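PDB 5JUF: transcriptional regulator from Streptococcus thermophilus LMD-9, which probably acts as a peptide-responsive transcriptional activator that switches on competence, pairing a helix-turn-helix DNA-binding region with a tetratricopeptide sensor region. Local coordinates for residues A[209-214]-A[246-251]; A[235-238]-A[242-245]. All coordinates share one frame; numbering follows the deposited sequence.

Contact 1: A[209-214]-A[246-251]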
# COMPACT_ATOMS: atom_id res chain seq x y z
N ASP A 209 -0.26 7.33 0.79
CA ASP A 209 0.75 7.09 1.81
C ASP A 209 1.30 8.40 2.37
O ASP A 209 1.54 8.51 3.58
CB ASP A 209 1.90 6.24 1.24
CG ASP A 209 1.58 4.75 1.23
OD1 ASP A 209 0.50 4.37 1.71
OD2 ASP A 209 2.43 3.97 0.76
N LEU A 210 1.49 9.42 1.52
CA LEU A 210 1.96 10.70 2.03
C LEU A 210 0.94 11.33 2.98
O LEU A 210 1.31 11.92 4.00
CB LEU A 210 2.29 11.66 0.87
CG LEU A 210 3.47 11.24 -0.04
CD1 LEU A 210 3.50 12.02 -1.34
CD2 LEU A 210 4.80 11.38 0.68
N MET A 211 -0.35 11.21 2.66
CA MET A 211 -1.39 11.75 3.54
C MET A 211 -1.41 11.01 4.87
O MET A 211 -1.63 11.61 5.92
CB MET A 211 -2.77 11.65 2.88
CG MET A 211 -2.97 12.48 1.62
SD MET A 211 -2.77 14.25 1.85
CE MET A 211 -3.76 14.50 3.32
N ALA A 212 -1.21 9.68 4.83
CA ALA A 212 -1.13 8.92 6.07
C ALA A 212 0.06 9.37 6.91
O ALA A 212 -0.04 9.50 8.14
CB ALA A 212 -1.05 7.42 5.77
N ILE A 213 1.20 9.62 6.26
CA ILE A 213 2.38 10.10 6.98
C ILE A 213 2.09 11.45 7.62
O ILE A 213 2.41 11.68 8.80
CB ILE A 213 3.58 10.19 6.02
CG1 ILE A 213 4.03 8.78 5.60
CG2 ILE A 213 4.71 11.02 6.64
CD1 ILE A 213 4.96 8.80 4.41
N ALA A 214 1.54 12.38 6.84
CA ALA A 214 1.22 13.70 7.39
C ALA A 214 0.28 13.59 8.59
O ALA A 214 0.49 14.26 9.61
CB ALA A 214 0.60 14.57 6.29
N LYS A 246 -6.04 18.50 -3.95
CA LYS A 246 -5.19 19.63 -3.60
C LYS A 246 -5.70 20.40 -2.39
O LYS A 246 -4.85 20.80 -1.57
CB LYS A 246 -5.03 20.57 -4.81
CG LYS A 246 -3.87 21.53 -4.70
CD LYS A 246 -3.48 22.08 -6.07
CE LYS A 246 -2.15 22.84 -6.02
NZ LYS A 246 -2.04 23.80 -7.19
N PRO A 247 -7.00 20.66 -2.21
CA PRO A 247 -7.41 21.37 -0.99
C PRO A 247 -6.94 20.67 0.27
O PRO A 247 -6.53 21.36 1.21
CB PRO A 247 -8.95 21.41 -1.10
CG PRO A 247 -9.22 21.43 -2.57
CD PRO A 247 -8.15 20.47 -3.13
N SER A 248 -6.93 19.33 0.31
CA SER A 248 -6.49 18.62 1.51
C SER A 248 -5.02 18.89 1.81
O SER A 248 -4.62 18.89 2.98
CB SER A 248 -6.76 17.11 1.39
OG SER A 248 -5.88 16.48 0.47
N VAL A 249 -4.22 19.17 0.78
CA VAL A 249 -2.82 19.48 1.00
C VAL A 249 -2.66 20.89 1.56
O VAL A 249 -1.83 21.12 2.44
CB VAL A 249 -2.02 19.28 -0.29
CG1 VAL A 249 -0.53 19.58 -0.06
CG2 VAL A 249 -2.20 17.84 -0.79
N PHE A 250 -3.42 21.85 1.03
CA PHE A 250 -3.43 23.18 1.62
C PHE A 250 -3.85 23.13 3.09
O PHE A 250 -3.32 23.88 3.92
CB PHE A 250 -4.36 24.11 0.83
CG PHE A 250 -3.78 24.61 -0.46
CD1 PHE A 250 -2.45 25.00 -0.53
CD2 PHE A 250 -4.56 24.70 -1.60
CE1 PHE A 250 -1.91 25.46 -1.72
CE2 PHE A 250 -4.03 25.16 -2.80
CZ PHE A 250 -2.71 25.54 -2.85
N VAL A 251 -4.80 22.26 3.42
CA VAL A 251 -5.16 22.08 4.83
C VAL A 251 -3.98 21.50 5.62
O VAL A 251 -3.79 21.86 6.78
CB VAL A 251 -6.43 21.20 4.94
CG1 VAL A 251 -6.72 20.86 6.40
CG2 VAL A 251 -7.64 21.93 4.31
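Ser248 OG meets the thioether of Met211 broadside, lying 4.1 Å from both Met211 SD and Met211 CE, while its hydrogen bond goes to the carbonyl oxygen of Tyr245, one turn back in its own chain. With chi1 at 72° the hydroxyl sits between the backbone N and the carbonyl carbon of Ser248, where it can donate to Tyr245 O and still face Met211. The approach to sulfur is therefore van der Waals packing beside a hydroxyl whose hydrogen bond is already spent on Tyr245 O.

Within 209-214 the contact is carried by Met211. Its chain is folded at chi2 (-60°) and chi3 (-47°): the CG-SD bond makes the reach, and the bend at chi3 turns the methyl alongside the other helix, so that SD and CE both present to Ser248. The sulfur also touches a branch of Val249, with Met211 SD 4.5 Å from Val249 CG2, so the thioether lies against the adjacent pair Ser248 and Val249.

The backbones come as near as 8.3 Å between Met211 CA and Val249 CA, yet only 87 Å² is buried in total, which marks a narrow bridge and not a full helix-helix interface. Flanking residues turn to other partners: Leu210 and Ile213 pack on helix 181-192, Phe250 and Val251 on helix 264-280. Val249 also leans on Val230, Leu234 and Ile237 of helix 226-240, the intervening helix. Helices two apart in sequence lying side by side, here touching only lightly and each also packed on further helices, are consistent with the stacking of a tetratricopeptide-like array.

Contact 2: A[235-238]-A[242-245]; sequences AVIE and LYSY
This is a local helix-end contact: the last turns of helix 226-240 fold against the short connection that leads into helix 246-260. Its backbone element is the bond from Leu242 N to Ile237 O, 3.0 Å long with an N-H...O angle of 151°, received in the carbonyl plane on a lone pair. A second bond, Tyr245 N to Leu242 O at 3.0 Å, closes the 3-10 turn that follows.

Ile237 fills the bend. Its CG2 branch lies 3.9 Å from Tyr243 CD1, and Ile237 CD1 reaches 3.9 Å from Tyr245 C; alongside, Val236 CG1 meets Leu242 CD1 at 4.0 Å. On the outer side, Tyr243 OH donates to Glu238 OE1 over 3.2 Å, arriving from above the carboxylate, 51° out of its plane. Carboxylate and ring planes stand 68° apart, with OE1 at the ring edge. The bend of Glu238 at chi2 brings the acid back to the tyrosine. Gln241 bonds Glu238 O, and the Tyr245 ring meets Phe207 nearly parallel. Held by the Ile237 carbonyl and the 3-10 turn, the bend forms a short interhelical turn between consecutive helices, as in tetratricopeptide repeats.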
# COMPACT_ATOMS: atom_id res chain seq x y z
N ALA A 235 3.66 17.63 -5.72
CA ALA A 235 4.28 17.17 -6.96
C ALA A 235 3.52 15.99 -7.56
O ALA A 235 3.34 15.92 -8.78
CB ALA A 235 5.74 16.79 -6.70
N VAL A 236 3.08 15.05 -6.72
CA VAL A 236 2.22 13.97 -7.19
C VAL A 236 0.94 14.53 -7.80
O VAL A 236 0.50 14.09 -8.87
CB VAL A 236 1.91 12.97 -6.05
CG1 VAL A 236 0.87 11.96 -6.50
CG2 VAL A 236 3.18 12.24 -5.62
N ILE A 237 0.30 15.47 -7.10
CA ILE A 237 -0.93 16.06 -7.64
C ILE A 237 -0.68 16.63 -9.02
O ILE A 237 -1.51 16.48 -9.93
CB ILE A 237 -1.49 17.13 -6.68
CG1 ILE A 237 -2.12 16.46 -5.45
CG2 ILE A 237 -2.51 18.04 -7.41
CD1 ILE A 237 -2.46 17.43 -4.37
N GLU A 238 0.46 17.30 -9.21
CA GLU A 238 0.73 17.91 -10.51
C GLU A 238 1.02 16.85 -11.57
O GLU A 238 0.56 16.97 -12.71
CB GLU A 238 1.91 18.89 -10.39
CG GLU A 238 2.24 19.64 -11.68
CD GLU A 238 1.23 20.73 -12.00
OE1 GLU A 238 0.38 21.04 -11.14
OE2 GLU A 238 1.30 21.29 -13.12
N LEU A 242 -4.25 15.32 -9.94
CA LEU A 242 -5.18 14.89 -8.88
C LEU A 242 -5.78 16.10 -8.16
O LEU A 242 -5.70 16.23 -6.94
CB LEU A 242 -4.46 13.97 -7.90
CG LEU A 242 -3.67 12.84 -8.54
CD1 LEU A 242 -2.97 12.04 -7.46
CD2 LEU A 242 -4.61 11.98 -9.36
N TYR A 243 -6.45 16.95 -8.93
CA TYR A 243 -6.74 18.29 -8.41
C TYR A 243 -7.75 18.27 -7.27
O TYR A 243 -7.70 19.15 -6.41
CB TYR A 243 -7.17 19.21 -9.55
CG TYR A 243 -5.96 19.66 -10.34
CD1 TYR A 243 -4.83 20.15 -9.68
CD2 TYR A 243 -5.91 19.54 -11.72
CE1 TYR A 243 -3.70 20.54 -10.38
CE2 TYR A 243 -4.79 19.93 -12.43
CZ TYR A 243 -3.68 20.43 -11.75
OH TYR A 243 -2.56 20.82 -12.43
N SER A 244 -8.66 17.29 -7.22
CA SER A 244 -9.63 17.28 -6.13
C SER A 244 -8.97 17.01 -4.78
O SER A 244 -9.59 17.26 -3.74
CB SER A 244 -10.72 16.24 -6.40
OG SER A 244 -10.19 14.93 -6.34
N TYR A 245 -7.72 16.53 -4.77
CA TYR A 245 -6.99 16.29 -3.53
C TYR A 245 -6.14 17.48 -3.11
O TYR A 245 -5.58 17.47 -2.01
CB TYR A 245 -6.09 15.06 -3.66
CG TYR A 245 -6.87 13.77 -3.82
CD1 TYR A 245 -8.22 13.71 -3.47
CD2 TYR A 245 -6.27 12.62 -4.32
CE1 TYR A 245 -8.95 12.54 -3.62
CE2 TYR A 245 -6.99 11.44 -4.46
CZ TYR A 245 -8.33 11.41 -4.11
OH TYR A 245 -9.06 10.24 -4.25

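Overall arrangement
From the N terminus, the chain passes the helix-turn-helix region and enters the tetratricopeptide region, where helix 200-219 supplies the first half of contact 1. It turns back through helix 226-240, whose end meets residues 242-245 in contact 2, closing a loop of just three intervening residues. Helix 246-260 then starts and completes contact 1 across 31 residues, so contact 2 is nested inside the larger loop. The two centres are 10 Å apart and the contacts touch directly: Ile237 CD1 lies 3.6 Å from both Lys246 CA and Val249 CG2. Three consecutive helices are thus tied together around Ile237 and Val249.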